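Long-range contact in salmonella typhimurium DB7155 bacteriophage DET7 tailspike (Bacteriophage, PDB 2V5I), which probably binds the O-antigen of the Salmonella host and hydrolyses it, serving as the receptor-binding tailspike of the phage: residues D43-F48 with K66-G71. Residues are numbered along the deposited sequence; the frame is centred on the assembly and turned at random.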
ATOM      1  N   ASP A  43     -19.458   5.343  37.907  1.00 12.91           N
ATOM      2  CA  ASP A  43     -20.049   4.048  38.148  1.00 12.56           C
ATOM      3  C   ASP A  43     -21.587   4.009  37.970  1.00 13.32           C
ATOM      4  O   ASP A  43     -22.178   2.920  37.869  1.00 14.93           O
ATOM      5  CB  ASP A  43     -19.626   3.478  39.504  1.00 14.11           C
ATOM      6  CG  ASP A  43     -20.022   4.325  40.709  1.00 18.00           C
ATOM      7  OD1 ASP A  43     -20.189   5.547  40.604  1.00 15.03           O
ATOM      8  OD2 ASP A  43     -20.161   3.709  41.820  1.00 18.44           O
ATOM      9  N   ILE A  44     -22.185   5.190  37.799  1.00 13.01           N
ATOM     10  CA  ILE A  44     -23.608   5.355  37.613  1.00 13.15           C
ATOM     11  C   ILE A  44     -23.822   6.376  36.517  1.00 12.13           C
ATOM     12  O   ILE A  44     -22.966   7.225  36.298  1.00 11.49           O
ATOM     13  CB  ILE A  44     -24.331   5.787  38.914  1.00 13.27           C
ATOM     14  CG1 ILE A  44     -23.752   7.078  39.497  1.00 12.29           C
ATOM     15  CG2 ILE A  44     -24.255   4.677  39.949  1.00 15.23           C
ATOM     16  CD1 ILE A  44     -24.782   7.767  40.469  1.00 17.55           C
ATOM     17  N   ASN A  45     -24.923   6.239  35.779  1.00 11.52           N
ATOM     18  CA  ASN A  45     -25.246   7.220  34.769  1.00 11.30           C
ATOM     19  C   ASN A  45     -25.370   8.607  35.412  1.00 13.14           C
ATOM     20  O   ASN A  45     -25.906   8.740  36.519  1.00 13.83           O
ATOM     21  CB  ASN A  45     -26.544   6.904  34.035  1.00 13.56           C
ATOM     22  CG  ASN A  45     -26.439   5.728  33.097  1.00 12.92           C
ATOM     23  OD1 ASN A  45     -25.351   5.255  32.723  1.00 14.03           O
ATOM     24  ND2 ASN A  45     -27.599   5.227  32.689  1.00 19.61           N
ATOM     25  N   TYR A  46     -24.964   9.632  34.661  1.00 10.85           N
ATOM     26  CA  TYR A  46     -24.999  11.006  35.114  1.00 11.07           C
ATOM     27  C   TYR A  46     -25.674  11.855  34.077  1.00 10.88           C
ATOM     28  O   TYR A  46     -25.229  11.929  32.942  1.00 11.94           O
ATOM     29  CB  TYR A  46     -23.614  11.557  35.364  1.00 11.32           C
ATOM     30  CG  TYR A  46     -23.618  12.929  36.004  1.00 10.36           C
ATOM     31  CD1 TYR A  46     -23.942  13.092  37.354  1.00 10.11           C
ATOM     32  CD2 TYR A  46     -23.319  14.062  35.272  1.00 12.40           C
ATOM     33  CE1 TYR A  46     -23.893  14.317  37.971  1.00 12.51           C
ATOM     34  CE2 TYR A  46     -23.297  15.311  35.873  1.00 15.47           C
ATOM     35  CZ  TYR A  46     -23.624  15.426  37.229  1.00 14.75           C
ATOM     36  OH  TYR A  46     -23.538  16.660  37.865  1.00 14.52           O
ATOM     37  N   ASN A  47     -26.820  12.427  34.474  1.00 10.39           N
ATOM     38  CA  ASN A  47     -27.612  13.289  33.621  1.00  8.78           C
ATOM     39  C   ASN A  47     -27.185  14.739  33.801  1.00 10.89           C
ATOM     40  O   ASN A  47     -27.353  15.309  34.899  1.00 12.55           O
ATOM     41  CB  ASN A  47     -29.097  13.056  34.000  1.00 11.18           C
ATOM     42  CG  ASN A  47     -29.505  11.562  33.814  1.00 13.08           C
ATOM     43  OD1 ASN A  47     -29.913  11.190  32.729  1.00 14.42           O
ATOM     44  ND2 ASN A  47     -29.312  10.701  34.873  1.00 16.60           N
ATOM     45  N   PHE A  48     -26.533  15.318  32.778  1.00 11.09           N
ATOM     46  CA  PHE A  48     -25.964  16.680  32.887  1.00 11.84           C
ATOM     47  C   PHE A  48     -26.867  17.721  32.231  1.00 11.37           C
ATOM     48  O   PHE A  48     -27.691  17.408  31.383  1.00 13.24           O
ATOM     49  CB  PHE A  48     -24.518  16.733  32.335  1.00 12.43           C
ATOM     50  CG  PHE A  48     -24.409  16.528  30.845  1.00 11.22           C
ATOM     51  CD1 PHE A  48     -24.298  15.262  30.296  1.00 11.12           C
ATOM     52  CD2 PHE A  48     -24.456  17.613  29.966  1.00 12.07           C
ATOM     53  CE1 PHE A  48     -24.207  15.087  28.936  1.00 11.90           C
ATOM     54  CE2 PHE A  48     -24.370  17.436  28.615  1.00 13.47           C
ATOM     55  CZ  PHE A  48     -24.278  16.165  28.077  1.00 10.62           C
ATOM     56  N   LYS A  66     -17.696   3.621  33.549  1.00 11.16           N
ATOM     57  CA  LYS A  66     -18.465   2.372  33.467  1.00 11.62           C
ATOM     58  C   LYS A  66     -19.970   2.680  33.468  1.00 12.96           C
ATOM     59  O   LYS A  66     -20.787   1.902  33.944  1.00 14.57           O
ATOM     60  CB  LYS A  66     -18.084   1.432  34.642  1.00 12.81           C
ATOM     61  CG  LYS A  66     -16.600   0.995  34.576  1.00 11.34           C
ATOM     62  CD  LYS A  66     -16.222  -0.107  35.543  1.00 12.44           C
ATOM     63  CE  LYS A  66     -14.773  -0.565  35.336  1.00 16.82           C
ATOM     64  NZ  LYS A  66     -14.410  -1.781  36.188  1.00 18.20           N
ATOM     65  N   ALA A  67     -20.311   3.817  32.878  1.00 11.26           N
ATOM     66  CA  ALA A  67     -21.682   4.333  32.782  1.00 11.56           C
ATOM     67  C   ALA A  67     -21.672   5.526  31.831  1.00 10.00           C
ATOM     68  O   ALA A  67     -20.597   5.858  31.282  1.00 12.93           O
ATOM     69  CB  ALA A  67     -22.226   4.705  34.140  1.00 13.17           C
ATOM     70  N   LYS A  68     -22.822   6.145  31.598  1.00 10.00           N
ATOM     71  CA  LYS A  68     -23.007   7.151  30.546  1.00 10.27           C
ATOM     72  C   LYS A  68     -23.171   8.548  31.093  1.00 11.35           C
ATOM     73  O   LYS A  68     -23.717   8.713  32.182  1.00 11.92           O
ATOM     74  CB  LYS A  68     -24.235   6.847  29.731  1.00 11.37           C
ATOM     75  CG  LYS A  68     -24.308   5.456  29.155  1.00 13.72           C
ATOM     76  CD  LYS A  68     -25.630   5.250  28.412  1.00 19.04           C
ATOM     77  CE  LYS A  68     -25.712   3.905  27.718  1.00 25.43           C
ATOM     78  NZ  LYS A  68     -26.896   3.870  26.773  1.00 30.34           N
ATOM     79  N   PHE A  69     -22.770   9.529  30.275  1.00 10.15           N
ATOM     80  CA  PHE A  69     -23.105  10.934  30.469  1.00 11.10           C
ATOM     81  C   PHE A  69     -24.245  11.274  29.500  1.00 11.07           C
ATOM     82  O   PHE A  69     -24.078  11.192  28.284  1.00 11.06           O
ATOM     83  CB  PHE A  69     -21.937  11.889  30.176  1.00 11.18           C
ATOM     84  CG  PHE A  69     -20.778  11.754  31.121  1.00 12.55           C
ATOM     85  CD1 PHE A  69     -20.933  11.981  32.486  1.00 16.74           C
ATOM     86  CD2 PHE A  69     -19.495  11.533  30.635  1.00 14.29           C
ATOM     87  CE1 PHE A  69     -19.832  11.870  33.370  1.00 14.80           C
ATOM     88  CE2 PHE A  69     -18.401  11.388  31.533  1.00 16.77           C
ATOM     89  CZ  PHE A  69     -18.571  11.565  32.874  1.00 12.75           C
ATOM     90  N   ILE A  70     -25.415  11.613  30.057  1.00 10.54           N
ATOM     91  CA  ILE A  70     -26.607  11.832  29.291  1.00 12.29           C
ATOM     92  C   ILE A  70     -27.056  13.292  29.403  1.00 11.89           C
ATOM     93  O   ILE A  70     -27.272  13.815  30.508  1.00 10.57           O
ATOM     94  CB  ILE A  70     -27.748  10.885  29.783  1.00 12.63           C
ATOM     95  CG1 ILE A  70     -27.277   9.400  29.777  1.00 14.71           C
ATOM     96  CG2 ILE A  70     -29.006  11.083  28.965  1.00 14.78           C
ATOM     97  CD1 ILE A  70     -28.161   8.467  30.522  1.00 17.49           C
ATOM     98  N   GLY A  71     -27.292  13.925  28.269  1.00 11.37           N
ATOM     99  CA  GLY A  71     -27.779  15.301  28.278  1.00 12.66           C
ATOM    100  C   GLY A  71     -27.799  15.888  26.889  1.00 13.52           C
ATOM    101  O   GLY A  71     -27.168  15.338  25.979  1.00 13.50           O
TER
HETATM  102  O   HOH W   1     -21.048   0.779  36.518  1.00 18.51           O
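Tyr46 and Asn47 pair in parallel with Phe69 and Ile70 on neighbouring rungs of the parallel beta-helix characteristic of P22-like tailspikes. Three backbone hydrogen bonds join the rungs: Tyr46 N to Lys68 O, Ile70 N to Tyr46 O (2.9 Å) and Phe48 N to Ile70 O. The tight part lies inward, where large aromatic groups suit a buried core: the edge of the Phe69 ring meets Tyr46 CB, and Leu75 and Met91 pack against both Phe48 and Phe69. The Tyr46 ring, its CG anti to the backbone N (chi1 -173°), reaches clear of the neighbouring rung to hydrogen-bond Glu52 OE2 and Leu29 N.

The other face is looser: Asn45 and Asn47 have amides that tolerate solvent, and partly exposed Ile70 offers both its aliphatic chain (CD1 3.9 Å from Asn45 ND2). Lys68 extends to a salt bridge with Glu92. One step back, an amide replaces a backbone acceptor: Asn45 OD1 accepts from Lys68 N at 2.9 Å. Small Ala67 fits its CB closely against Ile44 C; beyond, a water donates to Asp43 O and Lys66 O.

Packing closes up again at Phe48: Gly71, lacking a side chain, brings its backbone close, CA making a CH-pi contact over one ring face, 3.8 Å from the centroid.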